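Local coordinates for protein Lmaj004091aaa (Leishmania major, PDB 1XTP) that probably methylates the N-terminal amino group of proteins that begin with an X-Pro-Lys sequence, using S-adenosyl-L-methionine as methyl donor, at residues K52-W57 against L122-H127; V60-S65 against A102-I107; T158-V163 against A186-G191. One frame throughout, in Å; residues are numbered along the deposited sequence.

Interaction 1 (K52-W57 against L122-H127). With SAI (S-adenosyl-L-homoselenocysteine), chain B.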
loop_
_atom_site.group_PDB
_atom_site.type_symbol
_atom_site.label_atom_id
_atom_site.label_comp_id
_atom_site.label_asym_id
_atom_site.label_seq_id
_atom_site.Cartn_x
_atom_site.Cartn_y
_atom_site.Cartn_z
ATOM N N LYS A 52 -0.105 -15.568 -7.474
ATOM C CA LYS A 52 1.232 -15.394 -8.040
ATOM C C LYS A 52 2.096 -14.437 -7.205
ATOM O O LYS A 52 3.323 -14.575 -7.138
ATOM C CB LYS A 52 1.108 -14.855 -9.462
ATOM C CG LYS A 52 0.572 -15.855 -10.453
ATOM C CD LYS A 52 0.499 -15.250 -11.827
ATOM C CE LYS A 52 -0.854 -14.597 -12.103
ATOM N NZ LYS A 52 -0.935 -14.122 -13.524
ATOM N N ALA A 53 1.450 -13.460 -6.580
ATOM C CA ALA A 53 2.169 -12.458 -5.787
ATOM C C ALA A 53 2.616 -13.069 -4.471
ATOM O O ALA A 53 3.751 -12.859 -4.036
ATOM C CB ALA A 53 1.291 -11.296 -5.539
ATOM N N LEU A 54 1.712 -13.838 -3.854
ATOM C CA LEU A 54 1.981 -14.549 -2.614
ATOM C C LEU A 54 3.046 -15.611 -2.827
ATOM O O LEU A 54 3.864 -15.843 -1.962
ATOM C CB LEU A 54 0.700 -15.205 -2.082
ATOM C CG LEU A 54 -0.423 -14.270 -1.638
ATOM C CD1 LEU A 54 -1.583 -15.075 -1.079
ATOM C CD2 LEU A 54 0.073 -13.231 -0.622
ATOM N N GLU A 55 3.008 -16.263 -3.984
ATOM C CA GLU A 55 4.006 -17.251 -4.333
ATOM C C GLU A 55 5.353 -16.594 -4.576
ATOM O O GLU A 55 6.388 -17.147 -4.216
ATOM C CB GLU A 55 3.562 -18.068 -5.540
ATOM C CG GLU A 55 4.602 -19.054 -6.067
ATOM C CD GLU A 55 5.125 -20.046 -5.025
ATOM O OE1 GLU A 55 4.485 -20.305 -3.974
ATOM O OE2 GLU A 55 6.196 -20.604 -5.290
ATOM N N TYR A 56 5.347 -15.418 -5.170
ATOM C CA TYR A 56 6.582 -14.657 -5.332
ATOM C C TYR A 56 7.199 -14.315 -3.978
ATOM O O TYR A 56 8.393 -14.452 -3.773
ATOM C CB TYR A 56 6.323 -13.375 -6.132
ATOM C CG TYR A 56 7.522 -12.456 -6.193
ATOM C CD1 TYR A 56 8.495 -12.607 -7.182
ATOM C CD2 TYR A 56 7.680 -11.445 -5.259
ATOM C CE1 TYR A 56 9.585 -11.772 -7.233
ATOM C CE2 TYR A 56 8.757 -10.600 -5.305
ATOM C CZ TYR A 56 9.703 -10.765 -6.285
ATOM O OH TYR A 56 10.775 -9.921 -6.304
ATOM N N TRP A 57 6.376 -13.868 -3.043
ATOM C CA TRP A 57 6.906 -13.435 -1.761
ATOM C C TRP A 57 7.331 -14.569 -0.863
ATOM O O TRP A 57 8.114 -14.342 0.038
ATOM C CB TRP A 57 5.934 -12.509 -1.054
ATOM C CG TRP A 57 6.046 -11.133 -1.609
ATOM C CD1 TRP A 57 5.264 -10.577 -2.571
ATOM C CD2 TRP A 57 7.031 -10.154 -1.273
ATOM N NE1 TRP A 57 5.678 -9.316 -2.831
ATOM C CE2 TRP A 57 6.775 -9.029 -2.063
ATOM C CE3 TRP A 57 8.109 -10.123 -0.375
ATOM C CZ2 TRP A 57 7.525 -7.861 -1.975
ATOM C CZ3 TRP A 57 8.872 -8.948 -0.287
ATOM C CH2 TRP A 57 8.577 -7.840 -1.090
ATOM N N LEU A 122 -0.442 -6.506 9.827
ATOM C CA LEU A 122 -1.244 -7.320 8.931
ATOM C C LEU A 122 -0.337 -7.757 7.773
ATOM O O LEU A 122 0.153 -6.921 7.050
ATOM C CB LEU A 122 -2.435 -6.503 8.413
ATOM C CG LEU A 122 -3.393 -7.193 7.413
ATOM C CD1 LEU A 122 -4.757 -6.555 7.453
ATOM C CD2 LEU A 122 -2.865 -7.158 5.984
ATOM N N GLU A 123 -0.137 -9.057 7.597
ATOM C CA GLU A 123 0.802 -9.564 6.604
ATOM C C GLU A 123 0.390 -10.978 6.282
ATOM O O GLU A 123 0.165 -11.744 7.205
ATOM C CB GLU A 123 2.212 -9.545 7.191
ATOM C CG GLU A 123 3.274 -10.307 6.404
ATOM C CD GLU A 123 3.386 -9.850 4.952
ATOM O OE1 GLU A 123 3.472 -8.629 4.729
ATOM O OE2 GLU A 123 3.354 -10.715 4.040
ATOM N N PRO A 124 0.214 -11.310 4.990
ATOM C CA PRO A 124 -0.238 -12.651 4.594
ATOM C C PRO A 124 0.832 -13.712 4.482
ATOM O O PRO A 124 0.505 -14.904 4.484
ATOM C CB PRO A 124 -0.835 -12.395 3.200
ATOM C CG PRO A 124 0.005 -11.290 2.660
ATOM C CD PRO A 124 0.284 -10.406 3.824
ATOM N N VAL A 125 2.089 -13.307 4.339
ATOM C CA VAL A 125 3.179 -14.272 4.168
ATOM C C VAL A 125 3.788 -14.667 5.491
ATOM O O VAL A 125 4.325 -13.839 6.220
ATOM C CB VAL A 125 4.266 -13.764 3.209
ATOM C CG1 VAL A 125 5.361 -14.785 3.066
ATOM C CG2 VAL A 125 3.619 -13.478 1.846
ATOM N N LYS A 126 3.721 -15.965 5.754
ATOM C CA LYS A 126 4.009 -16.550 7.061
ATOM C C LYS A 126 5.433 -16.297 7.526
ATOM O O LYS A 126 5.643 -15.879 8.661
ATOM C CB LYS A 126 3.735 -18.065 7.016
ATOM C CG LYS A 126 3.729 -18.746 8.366
ATOM N N HIS A 127 6.420 -16.521 6.664
ATOM C CA HIS A 127 7.804 -16.304 7.101
ATOM C C HIS A 127 8.149 -14.821 7.251
ATOM O O HIS A 127 9.110 -14.483 7.939
ATOM C CB HIS A 127 8.806 -17.012 6.196
ATOM C CG HIS A 127 9.123 -16.268 4.943
ATOM N ND1 HIS A 127 8.248 -16.197 3.884
ATOM C CD2 HIS A 127 10.230 -15.576 4.574
ATOM C CE1 HIS A 127 8.802 -15.493 2.913
ATOM N NE2 HIS A 127 10.005 -15.107 3.306
HETATM N N SAI B . 5.046 -2.402 3.931
HETATM C CA SAI B . 6.364 -3.014 4.268
HETATM C CB SAI B . 6.664 -4.159 3.323
HETATM C CG SAI B . 6.780 -3.805 1.849
HETATM SE SE SAI B . 7.168 -5.436 0.814
HETATM C C SAI B . 7.524 -2.039 4.150
HETATM O O SAI B . 7.403 -0.996 3.508
HETATM O OXT SAI B . 8.613 -2.292 4.664
HETATM C "C5'" SAI B . 5.305 -5.831 0.294
HETATM C "C4'" SAI B . 4.569 -6.711 1.309
HETATM O "O4'" SAI B . 3.241 -6.834 0.890
HETATM C "C3'" SAI B . 5.095 -8.133 1.429
HETATM O "O3'" SAI B . 5.341 -8.455 2.773
HETATM C "C2'" SAI B . 4.010 -9.033 0.890
HETATM O "O2'" SAI B . 3.948 -10.288 1.555
HETATM C "C1'" SAI B . 2.817 -8.156 1.178
HETATM N N9 SAI B . 1.629 -8.460 0.395
HETATM C C8 SAI B . 1.579 -8.978 -0.880
HETATM N N7 SAI B . 0.299 -9.091 -1.227
HETATM C C5 SAI B . -0.473 -8.638 -0.194
HETATM C C6 SAI B . -1.851 -8.522 -0.027
HETATM N N6 SAI B . -2.671 -8.910 -1.005
HETATM N N1 SAI B . -2.355 -8.018 1.160
HETATM C C2 SAI B . -1.504 -7.638 2.190
HETATM N N3 SAI B . -0.136 -7.745 2.007
HETATM C C4 SAI B . 0.359 -8.230 0.835
#
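Trp57 meets Val125 through its first side-chain carbon: CB lies 3.8 Å from Val125 CG2. With CG turned anti to the carbonyl carbon (chi1 -80°), the indole leaves the protein contact and runs along the bound S-adenosyl-L-homoselenocysteine. CG and CD1 approach the ribose C2', and C3' sits above the centre of the ring system, 3.8 Å from its plane. Further out, CZ2 nears C5', and CH2 reaches the selenium at 3.4 Å. NE1, at the indole edge, is hydrogen-bonded to Tyr170 OH, while Tyr56 CD2 lies against the opposite face. Trp57 O meets the His127 imidazole at its edge, in plane, 3.2 Å from CE1; Val60 O holds His127 NE2. One helical turn earlier, Leu54 CD2 touches Pro124 CG at 3.8 Å, and the proline CD lies 3.2 Å from adenine N3. Glu123 accepts both ribose hydroxyls, O3' on OE1 and O2' on OE2 at 2.6 Å; Val125 N also binds OE2, on its anti side, 22° out of the carboxylate plane. Helix 49-58 and the loop around Pro124 and Val125, with Glu123, thus close on the ligand, an acidic residue reading the ribose diol in Rossmann-like manner. The protein-protein part is largely apolar, whereas the polar grip is spent on the ligand.

Interaction 2 (V60-S65 against A102-I107). With SAI (S-adenosyl-L-homoselenocysteine), chain B.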
loop_
_atom_site.group_PDB
_atom_site.type_symbol
_atom_site.label_atom_id
_atom_site.label_comp_id
_atom_site.label_asym_id
_atom_site.label_seq_id
_atom_site.Cartn_x
_atom_site.Cartn_y
_atom_site.Cartn_z
ATOM N N VAL A 60 11.003 -14.658 -1.040
ATOM C CA VAL A 60 11.774 -13.424 -0.783
ATOM C C VAL A 60 12.345 -13.516 0.637
ATOM O O VAL A 60 11.605 -13.852 1.570
ATOM C CB VAL A 60 10.891 -12.187 -0.932
ATOM C CG1 VAL A 60 11.655 -10.877 -0.576
ATOM C CG2 VAL A 60 10.355 -12.107 -2.354
ATOM N N PRO A 61 13.663 -13.253 0.813
ATOM C CA PRO A 61 14.201 -13.245 2.173
ATOM C C PRO A 61 13.456 -12.283 3.077
ATOM O O PRO A 61 13.022 -11.204 2.630
ATOM C CB PRO A 61 15.644 -12.761 1.981
ATOM C CG PRO A 61 15.978 -13.162 0.634
ATOM C CD PRO A 61 14.717 -12.946 -0.163
ATOM N N ALA A 62 13.284 -12.689 4.333
ATOM C CA ALA A 62 12.622 -11.860 5.326
ATOM C C ALA A 62 13.692 -10.922 5.881
ATOM O O ALA A 62 14.085 -11.029 7.027
ATOM C CB ALA A 62 11.978 -12.733 6.447
ATOM N N THR A 63 14.149 -10.000 5.041
ATOM C CA THR A 63 15.178 -9.036 5.414
ATOM C C THR A 63 14.773 -7.683 4.867
ATOM O O THR A 63 13.935 -7.598 3.973
ATOM C CB THR A 63 16.543 -9.406 4.806
ATOM O OG1 THR A 63 16.537 -9.097 3.417
ATOM C CG2 THR A 63 16.827 -10.871 4.958
ATOM N N VAL A 64 15.382 -6.621 5.382
ATOM C CA VAL A 64 15.085 -5.277 4.894
ATOM C C VAL A 64 15.374 -5.195 3.389
ATOM O O VAL A 64 14.638 -4.557 2.635
ATOM C CB VAL A 64 15.881 -4.199 5.677
ATOM C CG1 VAL A 64 15.751 -2.827 5.025
ATOM C CG2 VAL A 64 15.369 -4.131 7.090
ATOM N N SER A 65 16.447 -5.854 2.957
ATOM C CA SER A 65 16.815 -5.855 1.548
ATOM C C SER A 65 15.697 -6.506 0.730
ATOM O O SER A 65 15.334 -6.022 -0.350
ATOM C CB SER A 65 18.122 -6.596 1.340
ATOM O OG SER A 65 18.526 -6.434 -0.001
ATOM N N ALA A 102 2.742 -5.546 6.135
ATOM C CA ALA A 102 3.850 -5.157 7.016
ATOM C C ALA A 102 5.200 -5.783 6.697
ATOM O O ALA A 102 6.227 -5.226 7.066
ATOM C CB ALA A 102 3.487 -5.472 8.440
ATOM N N GLY A 103 5.185 -6.944 6.034
ATOM C CA GLY A 103 6.395 -7.679 5.742
ATOM C C GLY A 103 7.072 -8.083 7.031
ATOM O O GLY A 103 6.466 -8.758 7.860
ATOM N N ILE A 104 8.321 -7.665 7.207
ATOM C CA ILE A 104 9.069 -7.985 8.441
ATOM C C ILE A 104 8.927 -6.909 9.519
ATOM O O ILE A 104 9.699 -6.903 10.479
ATOM C CB ILE A 104 10.580 -8.211 8.181
ATOM C CG1 ILE A 104 11.237 -6.933 7.666
ATOM C CG2 ILE A 104 10.801 -9.385 7.231
ATOM C CD1 ILE A 104 12.719 -6.970 7.765
ATOM N N GLY A 105 7.981 -5.985 9.332
ATOM C CA GLY A 105 7.663 -4.965 10.341
ATOM C C GLY A 105 8.591 -3.769 10.345
ATOM O O GLY A 105 8.765 -3.123 11.378
ATOM N N ARG A 106 9.179 -3.469 9.186
ATOM C CA ARG A 106 10.128 -2.362 9.035
ATOM C C ARG A 106 9.566 -0.994 9.420
ATOM O O ARG A 106 10.243 -0.200 10.119
ATOM C CB ARG A 106 10.613 -2.300 7.579
ATOM C CG ARG A 106 11.662 -1.199 7.296
ATOM C CD ARG A 106 11.950 -1.093 5.782
ATOM N NE ARG A 106 10.772 -0.588 5.071
ATOM C CZ ARG A 106 10.476 0.695 4.879
ATOM N NH1 ARG A 106 11.277 1.666 5.288
ATOM N NH2 ARG A 106 9.363 1.006 4.239
ATOM N N ILE A 107 8.359 -0.689 8.934
ATOM C CA ILE A 107 7.738 0.571 9.248
ATOM C C ILE A 107 7.322 0.637 10.745
ATOM O O ILE A 107 7.508 1.666 11.412
ATOM C CB ILE A 107 6.536 0.873 8.295
ATOM C CG1 ILE A 107 7.029 0.959 6.836
ATOM C CG2 ILE A 107 5.836 2.200 8.712
ATOM C CD1 ILE A 107 5.924 0.972 5.794
HETATM N N SAI B . 5.046 -2.402 3.931
HETATM C CA SAI B . 6.364 -3.014 4.268
HETATM C CB SAI B . 6.664 -4.159 3.323
HETATM C CG SAI B . 6.780 -3.805 1.849
HETATM SE SE SAI B . 7.168 -5.436 0.814
HETATM C C SAI B . 7.524 -2.039 4.150
HETATM O O SAI B . 7.403 -0.996 3.508
HETATM O OXT SAI B . 8.613 -2.292 4.664
HETATM C "C5'" SAI B . 5.305 -5.831 0.294
HETATM C "C4'" SAI B . 4.569 -6.711 1.309
HETATM O "O4'" SAI B . 3.241 -6.834 0.890
HETATM C "C3'" SAI B . 5.095 -8.133 1.429
HETATM O "O3'" SAI B . 5.341 -8.455 2.773
HETATM C "C2'" SAI B . 4.010 -9.033 0.890
HETATM O "O2'" SAI B . 3.948 -10.288 1.555
HETATM C "C1'" SAI B . 2.817 -8.156 1.178
HETATM N N9 SAI B . 1.629 -8.460 0.395
HETATM C C8 SAI B . 1.579 -8.978 -0.880
HETATM N N7 SAI B . 0.299 -9.091 -1.227
HETATM C C5 SAI B . -0.473 -8.638 -0.194
HETATM C C6 SAI B . -1.851 -8.522 -0.027
HETATM N N6 SAI B . -2.671 -8.910 -1.005
HETATM N N1 SAI B . -2.355 -8.018 1.160
HETATM C C2 SAI B . -1.504 -7.638 2.190
HETATM N N3 SAI B . -0.136 -7.745 2.007
HETATM C C4 SAI B . 0.359 -8.230 0.835
#
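Ile104 points its CB toward segment 60-65, and its two branches divide the work. CG1 stands between the backbone N and the carbonyl carbon (chi1 64°), which sends CD1 toward the start of helix 64-67 while CG2 turns to Ala62. CG2 lies 3.5 Å from Ala62 C and 3.6 Å from Ala62 CB, against the inverse gamma turn centred on that alanine. CD1 rests on backbone, 3.6 Å from both Thr63 C and Val64 N, and also meets Val64 CG2. The Val64 and Ile104 side chains cross at about a right angle, so contact between them is confined to methyl ends. Thr63, the N-cap of that helix, uses OG1 to hold Gly66 N.

Arg106 CD comes to 4.2 Å from Val64 CG1, a long contact. The arginine chain is extended as far as CD and bends at chi3 (68°), which sets the guanidinium edge-on to the carboxylate of S-adenosyl-L-homoselenocysteine. NE gives a hydrogen bond to OXT at 2.8 Å, and NH2 one to O at 2.9 Å, nearly straight at 170°. NH1 is engaged by a salt bridge to Asp78 and a hydrogen bond to His75; together with the two ligand bonds this should limit rotation of the guanidinium. Gly103, with positive phi and its CA 3.2 Å from ribose O3', belongs to the loop after strand 96-100, the glycine-rich loop of class I methyltransferases. The contact splits: aliphatic packing seats the 60-65 loop on Ile104, while a two-pronged charged grip holds the amino-acid end of the ligand and would probably stabilise its carboxylate as the anion.

Interaction 3 (T158-V163 against A186-G191)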
loop_
_atom_site.group_PDB
_atom_site.type_symbol
_atom_site.label_atom_id
_atom_site.label_comp_id
_atom_site.label_asym_id
_atom_site.label_seq_id
_atom_site.Cartn_x
_atom_site.Cartn_y
_atom_site.Cartn_z
ATOM N N THR A 158 -11.159 2.129 15.531
ATOM C CA THR A 158 -10.051 1.536 16.291
ATOM C C THR A 158 -8.713 2.227 16.093
ATOM O O THR A 158 -7.963 2.428 17.052
ATOM C CB THR A 158 -9.912 0.037 15.922
ATOM O OG1 THR A 158 -11.080 -0.647 16.351
ATOM C CG2 THR A 158 -8.722 -0.617 16.596
ATOM N N TYR A 159 -8.385 2.559 14.853
ATOM C CA TYR A 159 -7.045 3.036 14.535
ATOM C C TYR A 159 -6.913 4.545 14.324
ATOM O O TYR A 159 -7.718 5.176 13.620
ATOM C CB TYR A 159 -6.521 2.288 13.325
ATOM C CG TYR A 159 -6.340 0.826 13.591
ATOM C CD1 TYR A 159 -5.288 0.371 14.380
ATOM C CD2 TYR A 159 -7.225 -0.111 13.064
ATOM C CE1 TYR A 159 -5.123 -0.983 14.621
ATOM C CE2 TYR A 159 -7.075 -1.480 13.311
ATOM C CZ TYR A 159 -6.023 -1.910 14.088
ATOM O OH TYR A 159 -5.852 -3.270 14.323
ATOM N N ASP A 160 -5.877 5.109 14.943
ATOM C CA ASP A 160 -5.469 6.486 14.701
ATOM C C ASP A 160 -4.562 6.585 13.444
ATOM O O ASP A 160 -4.481 7.644 12.802
ATOM C CB ASP A 160 -4.762 7.049 15.931
ATOM C CG ASP A 160 -5.679 7.163 17.140
ATOM O OD1 ASP A 160 -6.874 7.465 16.980
ATOM O OD2 ASP A 160 -5.195 6.990 18.267
ATOM N N LEU A 161 -3.898 5.494 13.076
ATOM C CA LEU A 161 -3.205 5.472 11.785
ATOM C C LEU A 161 -3.286 4.105 11.153
ATOM O O LEU A 161 -3.169 3.111 11.843
ATOM C CB LEU A 161 -1.750 5.900 11.934
ATOM C CG LEU A 161 -1.082 6.397 10.639
ATOM C CD1 LEU A 161 -1.542 7.825 10.256
ATOM C CD2 LEU A 161 0.437 6.335 10.757
ATOM N N ILE A 162 -3.537 4.073 9.846
ATOM C CA ILE A 162 -3.538 2.836 9.072
ATOM C C ILE A 162 -2.572 3.024 7.911
ATOM O O ILE A 162 -2.825 3.788 6.982
ATOM C CB ILE A 162 -4.947 2.462 8.561
ATOM C CG1 ILE A 162 -5.901 2.273 9.739
ATOM C CG2 ILE A 162 -4.888 1.189 7.689
ATOM C CD1 ILE A 162 -7.324 1.989 9.345
ATOM N N VAL A 163 -1.458 2.315 8.002
ATOM C CA VAL A 163 -0.364 2.426 7.063
ATOM C C VAL A 163 -0.501 1.426 5.896
ATOM O O VAL A 163 -0.606 0.241 6.115
ATOM C CB VAL A 163 0.978 2.186 7.808
ATOM C CG1 VAL A 163 2.137 2.241 6.839
ATOM C CG2 VAL A 163 1.131 3.234 8.894
ATOM N N ALA A 186 -12.684 1.574 10.104
ATOM C CA ALA A 186 -11.777 1.163 11.166
ATOM C C ALA A 186 -11.042 2.337 11.819
ATOM O O ALA A 186 -10.389 2.152 12.850
ATOM C CB ALA A 186 -10.779 0.166 10.630
ATOM N N LEU A 187 -11.127 3.541 11.246
ATOM C CA LEU A 187 -10.460 4.695 11.856
ATOM C C LEU A 187 -11.253 5.280 12.990
ATOM O O LEU A 187 -12.475 5.251 12.969
ATOM C CB LEU A 187 -10.228 5.798 10.844
ATOM C CG LEU A 187 -9.300 5.481 9.667
ATOM C CD1 LEU A 187 -9.317 6.692 8.739
ATOM C CD2 LEU A 187 -7.868 5.130 10.092
ATOM N N THR A 188 -10.540 5.821 13.966
ATOM C CA THR A 188 -11.141 6.719 14.971
ATOM C C THR A 188 -11.399 8.109 14.361
ATOM O O THR A 188 -10.922 8.412 13.268
ATOM C CB THR A 188 -10.231 6.885 16.217
ATOM O OG1 THR A 188 -9.093 7.687 15.873
ATOM C CG2 THR A 188 -9.792 5.520 16.740
ATOM N N PRO A 189 -12.153 8.966 15.070
ATOM C CA PRO A 189 -12.345 10.324 14.539
ATOM C C PRO A 189 -11.050 11.120 14.273
ATOM O O PRO A 189 -11.040 11.992 13.409
ATOM C CB PRO A 189 -13.219 11.001 15.617
ATOM C CG PRO A 189 -13.926 9.832 16.293
ATOM C CD PRO A 189 -12.878 8.760 16.337
ATOM N N ASN A 190 -9.973 10.817 15.000
ATOM C CA ASN A 190 -8.678 11.449 14.766
ATOM C C ASN A 190 -7.742 10.564 13.945
ATOM O O ASN A 190 -6.516 10.696 13.998
ATOM C CB ASN A 190 -8.035 11.801 16.105
ATOM C CG ASN A 190 -8.889 12.732 16.923
ATOM O OD1 ASN A 190 -9.742 13.438 16.379
ATOM N ND2 ASN A 190 -8.689 12.727 18.242
ATOM N N GLY A 191 -8.314 9.653 13.175
ATOM C CA GLY A 191 -7.497 8.723 12.431
ATOM C C GLY A 191 -7.305 9.124 10.979
ATOM O O GLY A 191 -8.113 9.838 10.401
#
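Asp160 and Thr188 meet because both first torsions bring their oxygens inward: Asp160 CG is anti to its carbonyl carbon (chi1 -65°), and Thr188 OG1 lies between N and C (chi1 72°). The Thr188 hydroxyl donates to Asp160 OD1 over a very short 2.5 Å, while Asp160 OD2 accepts from Ser95 N, so each carboxylate oxygen has a partner. CG2 of the same threonine packs 3.5 Å from Thr158 C and as close to Asp160 OD1.

Backbone bonds also join the segments. Ala186 O accepts two donors: Tyr159 N, in the carbonyl plane with a nearly linear N-H...O angle of 174°, and Thr158 N, which approaches from above that plane at 2.8 Å. In return Thr188 N binds Tyr159 O at 2.9 Å. The bonds from Tyr159 N to Ala186 O and from Thr188 N to Tyr159 O flank Leu187 and make a parallel bridge between it and Tyr159, whose side chains diverge. Thr158 CG2 lies over the centre of the Tyr159 ring, and the ring's hydroxyl reaches Asp120.

Ile162 CD1 meets Leu187 CD2 at 3.3 Å, tighter than usual for carbon atoms, and also touches Ala186 CB at 4.1 Å. After Thr188 the chain folds through a type I turn that ends at Gly191. Gly191 CA then approaches Asp160 O at 3.2 Å in a CA-H...O contact, with no side chain to collide with Tyr159 O. Strand 159-165 and strand 191-198, parallel neighbours in the seven-stranded sheet, are joined through helix 173-186: a beta-alpha-beta crossover of the Rossmann-like methyltransferase fold, here tied together at Thr158-Asp160 and Ala186-Thr188.

Interactions 1 and 2 are partly buried and both touch the ligand, whereas interaction 3 is buried, extends to an exposed turn, and keeps Ile162 about 11 Å from the ligand by side chain. The first two are nested along the chain and join directly: Glu123 OE1 probably accepts from Gly103 N, and His127 NE2 probably bonds Val60 O. Across their own segments both rely mainly on apolar side chains, with polar groups turned to the ribose in one and the carboxylate in the other. Interaction 3 instead uses backbone hydrogen bonds and an Asp-Thr pair. Interactions 1 and 3 both reach the seven-stranded sheet, and Ile107 of interaction 2 packs on Val163 of interaction 3, connecting pocket and sheet.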